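Local coordinates for sugar ABC transporter substrate-binding protein, BlMnBP1 (Bifidobacterium animalis subsp. lactis ATCC 27673, PDB 6I5R) that binds mannobiose and probably delivers manno-oligosaccharides derived from beta-mannan to the ABC transporter it serves, at residues K126-A131 against Y141-N146. Sequence-based numbering, arbitrary orientation.
Sequences KVIKLA and YGIANN
I128 and I143 make the closest apolar touch between the loop 126-131 and the segment 141-146, their side chains crossing at about a right angle. The terminal methyl CD1 of I128 rests on I143, 3.8 Å from its CG1 and 4.0 Å from its CG2, and thus meets both branches at once. I128 reaches this far because CG1 sits between its own backbone N and carbonyl carbon (chi1 65°) and the chain then runs on extended. Branched isoleucine suits both places, since it offers a broad hydrocarbon surface in a buried layer that M124 of helix 121-124 also joins from beside I143. A looser touch lies further along, where CD1 of L130 comes within 4.4 Å of CB of A144, a small side chain that also touches S322 of strand 314-325 and lies about 11 Å from a bound beta-D-mannopyranose.

No direct hydrogen bond links the two backbones, which stay 7.2 Å apart even at the CA atoms of L130 and A144. Two waters bridge them instead. One accepts from N of A144 at 2.9 Å and can donate to O of K129 at 2.8 Å; the other lies 2.7 Å from both O of L130 and O of G142 and can donate to either, though each water has more acceptors around it than protons to give. These backbone groups thus find partners across a gap too wide for direct pairing.

Beyond the water-bridged section, OD1 of N145 takes a bent bond from N of N146 (132° at the hydrogen) and another from N of Y321, while its ND2 hydrogen-bonds OD2 of D320; an asparagine, both acceptor and donor, suits this place behind two sugar-pocket residues. The contact packs the loop leading to strand 135-136 against the long strand 139-155 of the mixed sheet, in the alpha/beta architecture of periplasmic-binding-protein-like solute receptors.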
loop_
_atom_site.group_PDB
_atom_site.type_symbol
_atom_site.label_atom_id
_atom_site.label_comp_id
_atom_site.label_asym_id
_atom_site.label_seq_id
_atom_site.Cartn_x
_atom_site.Cartn_y
_atom_site.Cartn_z
ATOM N N LYS A 126 18.391 -4.294 11.957
ATOM C CA LYS A 126 18.527 -4.183 13.401
ATOM C C LYS A 126 17.736 -3.009 13.977
ATOM O O LYS A 126 17.506 -2.970 15.188
ATOM C CB LYS A 126 20.000 -4.027 13.789
ATOM C CG LYS A 126 20.905 -5.134 13.255
ATOM C CD LYS A 126 22.379 -5.046 13.746
ATOM C CE LYS A 126 23.200 -6.162 13.096
ATOM N NZ LYS A 126 24.629 -6.243 13.474
ATOM N N VAL A 127 17.289 -2.065 13.155
ATOM C CA VAL A 127 16.711 -0.842 13.688
ATOM C C VAL A 127 15.396 -0.478 13.018
ATOM O O VAL A 127 14.654 0.374 13.517
ATOM C CB VAL A 127 17.719 0.321 13.571
ATOM C CG1 VAL A 127 18.921 0.026 14.446
ATOM C CG2 VAL A 127 18.135 0.529 12.142
ATOM N N ILE A 128 15.073 -1.126 11.900
ATOM C CA ILE A 128 13.750 -0.970 11.316
ATOM C C ILE A 128 13.210 -2.311 10.848
ATOM O O ILE A 128 13.960 -3.239 10.531
ATOM C CB ILE A 128 13.729 0.021 10.130
ATOM C CG1 ILE A 128 14.565 -0.518 8.980
ATOM C CG2 ILE A 128 14.225 1.410 10.553
ATOM C CD1 ILE A 128 14.496 0.386 7.746
ATOM N N LYS A 129 11.881 -2.374 10.770
ATOM C CA LYS A 129 11.159 -3.427 10.080
ATOM C C LYS A 129 11.174 -3.202 8.564
ATOM O O LYS A 129 11.339 -2.080 8.072
ATOM C CB LYS A 129 9.712 -3.477 10.569
ATOM C CG LYS A 129 9.592 -3.660 12.057
ATOM C CD LYS A 129 8.155 -3.607 12.554
ATOM C CE LYS A 129 8.151 -3.383 14.061
ATOM N NZ LYS A 129 6.801 -3.192 14.660
ATOM N N LEU A 130 11.026 -4.290 7.825
ATOM C CA LEU A 130 10.859 -4.243 6.382
ATOM C C LEU A 130 12.072 -3.622 5.698
ATOM O O LEU A 130 11.944 -2.930 4.694
ATOM C CB LEU A 130 9.587 -3.483 6.017
ATOM C CG LEU A 130 8.357 -4.072 6.693
ATOM C CD1 LEU A 130 7.153 -3.145 6.518
ATOM C CD2 LEU A 130 8.020 -5.448 6.118
ATOM N N ALA A 131 13.259 -3.887 6.245
ATOM C CA ALA A 131 14.466 -3.266 5.733
ATOM C C ALA A 131 14.812 -3.726 4.331
ATOM O O ALA A 131 15.485 -2.989 3.616
ATOM C CB ALA A 131 15.657 -3.544 6.663
ATOM N N TYR A 141 17.304 1.465 0.527
ATOM C CA TYR A 141 17.079 2.789 -0.043
ATOM C C TYR A 141 15.748 3.422 0.361
ATOM O O TYR A 141 15.520 4.602 0.059
ATOM C CB TYR A 141 17.152 2.708 -1.573
ATOM C CG TYR A 141 18.496 2.313 -2.081
ATOM C CD1 TYR A 141 18.831 0.976 -2.316
ATOM C CD2 TYR A 141 19.447 3.282 -2.359
ATOM C CE1 TYR A 141 20.067 0.639 -2.803
ATOM C CE2 TYR A 141 20.674 2.952 -2.813
ATOM C CZ TYR A 141 20.987 1.638 -3.057
ATOM O OH TYR A 141 22.256 1.336 -3.530
ATOM N N GLY A 142 14.871 2.683 1.015
ATOM C CA GLY A 142 13.625 3.244 1.502
ATOM C C GLY A 142 13.270 2.680 2.859
ATOM O O GLY A 142 13.570 1.530 3.177
ATOM N N ILE A 143 12.636 3.522 3.671
ATOM C CA ILE A 143 12.087 3.142 4.967
ATOM C C ILE A 143 10.578 3.364 4.919
ATOM O O ILE A 143 10.119 4.442 4.538
ATOM C CB ILE A 143 12.712 3.962 6.110
ATOM C CG1 ILE A 143 14.244 3.833 6.082
ATOM C CG2 ILE A 143 12.132 3.545 7.457
ATOM C CD1 ILE A 143 14.956 4.458 7.284
ATOM N N ALA A 144 9.811 2.362 5.339
ATOM C CA ALA A 144 8.366 2.460 5.234
ATOM C C ALA A 144 7.822 3.523 6.178
ATOM O O ALA A 144 8.345 3.732 7.272
ATOM C CB ALA A 144 7.724 1.105 5.542
ATOM N N ASN A 145 6.759 4.206 5.732
ATOM C CA ASN A 145 6.124 5.224 6.571
ATOM C C ASN A 145 5.368 4.567 7.729
ATOM O O ASN A 145 5.329 5.103 8.848
ATOM C CB ASN A 145 5.197 6.117 5.725
ATOM C CG ASN A 145 4.126 5.329 4.950
ATOM O OD1 ASN A 145 4.079 4.112 4.991
ATOM N ND2 ASN A 145 3.256 6.057 4.238
ATOM N N ASN A 146 4.739 3.423 7.464
ATOM C CA ASN A 146 4.197 2.537 8.479
ATOM C C ASN A 146 3.806 1.227 7.818
ATOM O O ASN A 146 3.630 1.150 6.600
ATOM C CB ASN A 146 3.008 3.148 9.232
ATOM C CG ASN A 146 1.866 3.593 8.319
ATOM O OD1 ASN A 146 1.989 3.622 7.112
ATOM N ND2 ASN A 146 0.759 3.987 8.925
HETATM O O HOH W 1 11.136 -0.156 6.012
HETATM O O HOH W 2 12.697 -1.010 3.002
#